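Local coordinates for protein ORF112 (Cyprinid herpesvirus 3, PDB 4WCG) that binds Z-DNA through its C-terminal Zalpha domain and probably counters the innate immune response of its fish host, at residues A[41-46]-A[77-82]; A[85-88]-A[93-96]. All blocks are in the same frame, centred on the assembly; numbering follows the deposited sequence.

Contact 1 (A[41-46]-A[77-82]). With SO4 (sulfate ion), chain F; nucleotides of chain D; nucleotides of chain C.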
# COMPACT_ATOMS: atom_id res chain seq x y z
N GLU A 41 13.51 11.15 -3.75
CA GLU A 41 13.94 11.41 -5.12
C GLU A 41 13.56 10.25 -6.05
O GLU A 41 13.07 10.46 -7.16
CB GLU A 41 15.44 11.67 -5.17
CG GLU A 41 16.00 11.83 -6.57
CD GLU A 41 17.33 12.56 -6.58
OE1 GLU A 41 17.43 13.62 -5.92
OE2 GLU A 41 18.27 12.07 -7.24
N MET A 42 13.78 9.02 -5.58
CA MET A 42 13.39 7.83 -6.34
C MET A 42 11.87 7.75 -6.51
O MET A 42 11.36 7.42 -7.59
CB MET A 42 13.92 6.56 -5.67
CG MET A 42 13.45 5.26 -6.30
SD MET A 42 13.96 5.08 -8.03
CE MET A 42 15.66 4.57 -7.84
N ASN A 43 11.14 8.07 -5.45
CA ASN A 43 9.68 8.09 -5.52
C ASN A 43 9.18 8.98 -6.64
O ASN A 43 8.33 8.59 -7.43
CB ASN A 43 9.09 8.56 -4.20
CG ASN A 43 9.17 7.52 -3.12
OD1 ASN A 43 9.28 6.32 -3.41
ND2 ASN A 43 9.13 7.96 -1.87
N LEU A 44 9.74 10.19 -6.72
CA LEU A 44 9.31 11.14 -7.73
C LEU A 44 9.61 10.65 -9.14
O LEU A 44 8.83 10.86 -10.06
CB LEU A 44 9.96 12.50 -7.48
CG LEU A 44 9.48 13.22 -6.21
CD1 LEU A 44 10.24 14.50 -5.98
CD2 LEU A 44 7.99 13.51 -6.32
N LYS A 45 10.74 9.98 -9.32
CA LYS A 45 11.09 9.46 -10.64
C LYS A 45 10.13 8.34 -11.06
O LYS A 45 9.74 8.25 -12.23
CB LYS A 45 12.53 8.94 -10.64
CG LYS A 45 13.57 10.04 -10.42
CD LYS A 45 14.94 9.45 -10.19
CE LYS A 45 15.99 10.55 -10.05
NZ LYS A 45 17.37 9.99 -10.01
N ILE A 46 9.75 7.50 -10.11
CA ILE A 46 8.81 6.42 -10.40
C ILE A 46 7.43 6.98 -10.74
O ILE A 46 6.78 6.54 -11.68
CB ILE A 46 8.71 5.47 -9.20
CG1 ILE A 46 10.04 4.73 -9.03
CG2 ILE A 46 7.57 4.47 -9.40
CD1 ILE A 46 10.11 3.91 -7.75
N TYR A 77 5.86 -0.33 -3.40
CA TYR A 77 5.03 -0.85 -2.33
C TYR A 77 4.93 0.14 -1.17
O TYR A 77 3.86 0.28 -0.58
CB TYR A 77 5.56 -2.20 -1.85
CG TYR A 77 5.11 -3.35 -2.73
CD1 TYR A 77 5.83 -3.72 -3.87
CD2 TYR A 77 3.95 -4.04 -2.44
CE1 TYR A 77 5.41 -4.76 -4.67
CE2 TYR A 77 3.51 -5.08 -3.23
CZ TYR A 77 4.24 -5.44 -4.35
OH TYR A 77 3.79 -6.48 -5.12
N ARG A 78 6.00 0.85 -0.83
CA ARG A 78 5.86 1.83 0.23
C ARG A 78 4.95 2.99 -0.19
O ARG A 78 4.16 3.48 0.63
CB ARG A 78 7.23 2.32 0.68
CG ARG A 78 8.02 1.24 1.43
CD ARG A 78 7.26 0.61 2.62
NE ARG A 78 8.12 -0.27 3.41
CZ ARG A 78 7.76 -0.95 4.50
NH1 ARG A 78 6.51 -0.87 4.98
NH2 ARG A 78 8.65 -1.71 5.13
N MET A 79 5.05 3.43 -1.45
CA MET A 79 4.14 4.49 -1.93
C MET A 79 2.69 4.03 -1.96
O MET A 79 1.77 4.85 -1.80
CB MET A 79 4.55 4.98 -3.32
CG MET A 79 5.65 6.02 -3.25
SD MET A 79 5.91 6.90 -4.80
CE MET A 79 6.59 5.58 -5.82
N SER A 80 2.46 2.73 -2.15
CA SER A 80 1.10 2.24 -2.22
C SER A 80 0.42 2.34 -0.84
O SER A 80 -0.80 2.43 -0.75
CB SER A 80 1.05 0.80 -2.74
OG SER A 80 1.44 -0.14 -1.75
N GLU A 81 1.20 2.33 0.24
CA GLU A 81 0.63 2.40 1.58
C GLU A 81 -0.20 3.65 1.78
O GLU A 81 -1.27 3.59 2.36
CB GLU A 81 1.72 2.33 2.66
CG GLU A 81 2.47 1.02 2.64
CD GLU A 81 3.71 1.01 3.49
OE1 GLU A 81 3.96 1.98 4.23
OE2 GLU A 81 4.43 -0.00 3.41
N ASP A 82 0.31 4.80 1.32
CA ASP A 82 -0.42 6.04 1.50
C ASP A 82 -1.10 6.51 0.23
O ASP A 82 -1.54 7.66 0.15
CB ASP A 82 0.49 7.15 2.05
CG ASP A 82 1.75 7.36 1.23
OD1 ASP A 82 2.30 6.38 0.69
OD2 ASP A 82 2.21 8.52 1.15
S SO4 F . 15.87 11.69 -0.89
O1 SO4 F . 15.06 11.01 0.13
O2 SO4 F . 15.01 12.23 -1.93
O3 SO4 F . 16.81 10.74 -1.49
O4 SO4 F . 16.62 12.78 -0.26
P DG D 5 11.56 -8.11 -6.10
OP1 DG D 5 11.01 -7.82 -7.40
OP2 DG D 5 12.96 -8.43 -6.00
O5' DG D 5 11.22 -6.87 -5.18
C5' DG D 5 11.56 -6.89 -3.83
C4' DG D 5 10.99 -5.69 -3.12
O4' DG D 5 9.56 -5.71 -3.18
C3' DG D 5 11.34 -5.64 -1.63
O3' DG D 5 12.45 -4.77 -1.51
C2' DG D 5 10.09 -5.08 -0.98
C1' DG D 5 8.97 -5.34 -1.96
N9 DG D 5 8.00 -6.38 -1.60
C8 DG D 5 6.64 -6.25 -1.65
N7 DG D 5 6.01 -7.34 -1.35
C5 DG D 5 7.02 -8.25 -1.08
C6 DG D 5 6.94 -9.60 -0.68
O6 DG D 5 5.95 -10.28 -0.48
N1 DG D 5 8.20 -10.16 -0.54
C2 DG D 5 9.38 -9.50 -0.74
N2 DG D 5 10.49 -10.20 -0.54
N3 DG D 5 9.46 -8.23 -1.09
C4 DG D 5 8.25 -7.67 -1.24
P DC D 4 5.76 -8.56 -7.12
OP1 DC D 4 5.47 -7.12 -7.06
OP2 DC D 4 6.54 -9.08 -8.25
O5' DC D 4 6.47 -9.01 -5.75
C5' DC D 4 7.28 -8.10 -5.05
C4' DC D 4 8.56 -8.79 -4.59
O4' DC D 4 8.23 -9.82 -3.61
C3' DC D 4 9.35 -9.49 -5.71
O3' DC D 4 10.75 -9.32 -5.48
C2' DC D 4 8.96 -10.96 -5.51
C1' DC D 4 8.87 -11.03 -3.99
N1 DC D 4 8.06 -12.16 -3.51
C2 DC D 4 8.67 -13.35 -3.14
O2 DC D 4 9.90 -13.43 -3.23
N3 DC D 4 7.91 -14.39 -2.71
C4 DC D 4 6.58 -14.25 -2.64
N4 DC D 4 5.86 -15.29 -2.20
C5 DC D 4 5.93 -13.04 -3.02
C6 DC D 4 6.70 -12.03 -3.44
P DG C 5 3.78 -5.86 13.61
OP1 DG C 5 2.96 -4.88 14.24
OP2 DG C 5 4.00 -7.11 14.29
O5' DG C 5 3.16 -6.18 12.19
C5' DG C 5 3.77 -7.14 11.37
C4' DG C 5 3.10 -7.19 10.02
O4' DG C 5 3.14 -5.90 9.40
C3' DG C 5 3.79 -8.15 9.07
O3' DG C 5 3.10 -9.38 9.12
C2' DG C 5 3.65 -7.47 7.72
C1' DG C 5 3.44 -6.00 8.03
N9 DG C 5 4.55 -5.11 7.75
C8 DG C 5 4.46 -3.93 7.06
N7 DG C 5 5.59 -3.29 6.99
C5 DG C 5 6.48 -4.09 7.68
C6 DG C 5 7.86 -3.91 7.95
O6 DG C 5 8.58 -2.98 7.62
N1 DG C 5 8.37 -4.96 8.69
C2 DG C 5 7.66 -6.03 9.13
N2 DG C 5 8.33 -6.94 9.84
N3 DG C 5 6.37 -6.21 8.91
C4 DG C 5 5.86 -5.21 8.17
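M79 reaches across to N43 and I46, its thioether chain sliding past the amide of N43 in the opposite direction. Its SD settles 3.6 Å from N43 CB, and its CG lies equally close to N43 OD1. The chain then bends at chi3 (-69°), which brings CE within 3.9 Å of I46 CG2. N43 offers mostly its carbon side and the carbonyl end of its amide, while ND2 is hydrogen-bonded to E40 one turn back. All three residues are buried and pack helix 40-52 on the C-terminal end of helix 69-81 in the winged helix-turn-helix fold of Zalpha domains, whose recognition helix is 69-81. Neighbouring positions Y77 and R78 turn to the DNA. The C8 edge of the DG5 base of chain D points at one face of the Y77 ring, over its centre, the two planes steeply inclined, and Y77 OH gives a 2.6 Å hydrogen bond to OP1 of DC4 of chain D. R78 bends at chi2 (-54°); its NH2 bonds O6 of DG5 of chain C at 2.8 Å and NH1 reaches N7. E81 OE2 takes R78 NH1 on its syn lone pair, 2.7 Å away, which helps fix how the guanidinium is turned.

Contact 2 (A[85-88]-A[93-96]). With SO4 (sulfate ion), chain E.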
# COMPACT_ATOMS: atom_id res chain seq x y z
N VAL A 85 0.68 5.48 -5.27
CA VAL A 85 0.51 4.57 -6.40
C VAL A 85 -0.49 3.50 -5.97
O VAL A 85 -0.79 3.34 -4.78
CB VAL A 85 1.84 3.89 -6.85
CG1 VAL A 85 2.87 4.92 -7.26
CG2 VAL A 85 2.41 3.01 -5.75
N ARG A 86 -0.99 2.74 -6.94
CA ARG A 86 -1.95 1.69 -6.64
C ARG A 86 -1.64 0.49 -7.52
O ARG A 86 -1.45 0.63 -8.74
CB ARG A 86 -3.36 2.19 -6.88
CG ARG A 86 -4.44 1.24 -6.37
CD ARG A 86 -5.80 1.68 -6.84
NE ARG A 86 -6.11 3.02 -6.36
CZ ARG A 86 -6.97 3.84 -6.95
NH1 ARG A 86 -7.60 3.45 -8.06
NH2 ARG A 86 -7.20 5.04 -6.45
N LYS A 87 -1.59 -0.69 -6.91
CA LYS A 87 -1.35 -1.92 -7.65
C LYS A 87 -2.67 -2.48 -8.18
O LYS A 87 -3.71 -2.34 -7.54
CB LYS A 87 -0.66 -2.95 -6.75
CG LYS A 87 -0.06 -4.13 -7.47
CD LYS A 87 0.53 -5.11 -6.46
CE LYS A 87 -0.54 -6.01 -5.90
NZ LYS A 87 -1.09 -6.91 -6.95
N HIS A 88 -2.61 -3.10 -9.35
CA HIS A 88 -3.67 -3.96 -9.84
C HIS A 88 -4.04 -5.02 -8.81
O HIS A 88 -3.17 -5.58 -8.16
CB HIS A 88 -3.22 -4.63 -11.15
CG HIS A 88 -4.31 -5.31 -11.91
ND1 HIS A 88 -4.86 -6.51 -11.53
CD2 HIS A 88 -4.96 -4.95 -13.05
CE1 HIS A 88 -5.80 -6.87 -12.39
NE2 HIS A 88 -5.88 -5.93 -13.32
N VAL A 93 1.07 -4.93 -11.62
CA VAL A 93 0.97 -3.83 -12.57
C VAL A 93 0.54 -2.59 -11.78
O VAL A 93 -0.27 -2.70 -10.86
CB VAL A 93 -0.01 -4.21 -13.69
CG1 VAL A 93 -0.60 -3.01 -14.36
CG2 VAL A 93 0.69 -5.15 -14.68
N TRP A 94 1.10 -1.43 -12.11
CA TRP A 94 0.98 -0.25 -11.24
C TRP A 94 0.35 0.95 -11.92
O TRP A 94 0.62 1.27 -13.09
CB TRP A 94 2.37 0.14 -10.70
CG TRP A 94 2.93 -0.96 -9.86
CD1 TRP A 94 3.68 -2.04 -10.29
CD2 TRP A 94 2.76 -1.13 -8.45
NE1 TRP A 94 3.97 -2.85 -9.23
CE2 TRP A 94 3.43 -2.32 -8.09
CE3 TRP A 94 2.11 -0.39 -7.46
CZ2 TRP A 94 3.47 -2.77 -6.76
CZ3 TRP A 94 2.14 -0.84 -6.17
CH2 TRP A 94 2.83 -2.02 -5.82
N TYR A 95 -0.50 1.63 -11.15
CA TYR A 95 -1.23 2.79 -11.62
C TYR A 95 -0.98 4.01 -10.76
O TYR A 95 -0.63 3.92 -9.59
CB TYR A 95 -2.73 2.49 -11.65
CG TYR A 95 -3.08 1.28 -12.46
CD1 TYR A 95 -3.26 1.37 -13.84
CD2 TYR A 95 -3.25 0.05 -11.85
CE1 TYR A 95 -3.57 0.24 -14.58
CE2 TYR A 95 -3.56 -1.08 -12.58
CZ TYR A 95 -3.72 -0.97 -13.94
OH TYR A 95 -4.05 -2.10 -14.66
N LEU A 96 -1.23 5.16 -11.36
CA LEU A 96 -1.13 6.42 -10.67
C LEU A 96 -2.54 6.97 -10.45
O LEU A 96 -3.18 7.38 -11.42
CB LEU A 96 -0.29 7.38 -11.52
CG LEU A 96 0.13 8.75 -11.01
CD1 LEU A 96 1.12 8.62 -9.88
CD2 LEU A 96 0.69 9.57 -12.16
S SO4 E . -5.94 4.89 -3.03
O1 SO4 E . -5.98 6.16 -3.75
O2 SO4 E . -7.31 4.39 -2.84
O3 SO4 E . -5.20 3.89 -3.82
O4 SO4 E . -5.33 5.09 -1.73
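The indole of W94 carries the aliphatic part of K87 on one face: K87 CB sits 3.7 Å from the centroid of the six-membered ring, 18° off its normal, a CH-pi contact, and CG follows over the rim. V85 CG2 comes in obliquely against W94 CE3. The Y95 ring is approached at its edge by R86 O, the backbone of K87 and H88 CB, while Y95 OH lies in the plane of the H88 imidazole at its edge, 3.4 Å from H88 CD2. CG of H88, anti to the backbone N (chi1 -167°), swings the imidazole alongside Y95, and its ND1 is hydrogen-bonded to N of Q90 in the hairpin turn.

Two short antiparallel strands join between K87 and W94 on one face and R86 and Y95 on the other. R86 and Y95 form the hydrogen-bonded pair, R86 N to Y95 O at 2.9 Å and Y95 N to R86 O at 2.8 Å; K87 and W94 are the non-hydrogen-bonded pair, and H88 N closes on V93 O almost straight (176°). K87 bends back to put NZ 2.7 Å from H88 O, and H91 O is a second acceptor. R86 holds a sulfate, NE to O3 at 2.8 Å, an ion also bound by R86 of the second subunit.

This hairpin is the wing of the fold. V85 packs on L47 and L50 of helix 40-52 and on M79 of helix 69-81; the edge of W94 meets the face of the Y77 ring in a T-shaped (edge-to-face) contact, while the W94 backbone bonds to G55 and A56.

The two contacts lie about 11 Å apart, centre to centre, and they come in series along the chain: contact 1 closes at the end of helix 69-81 before contact 2 opens at the strand that follows it. Helix 69-81 and strand 86-87 thus succeed each other directly and belong one to each contact, both inside the one Zalpha domain. They touch as well: S80 N is 3.6 Å from V85 CG2, and Y77 OH packs against K87 CD at 3.8 Å, so the recognition helix leans on the wing. With the Y77 ring between the DNA and W94, the Z-DNA-reading surface is backed by the wing. Both contacts also reach the second subunit.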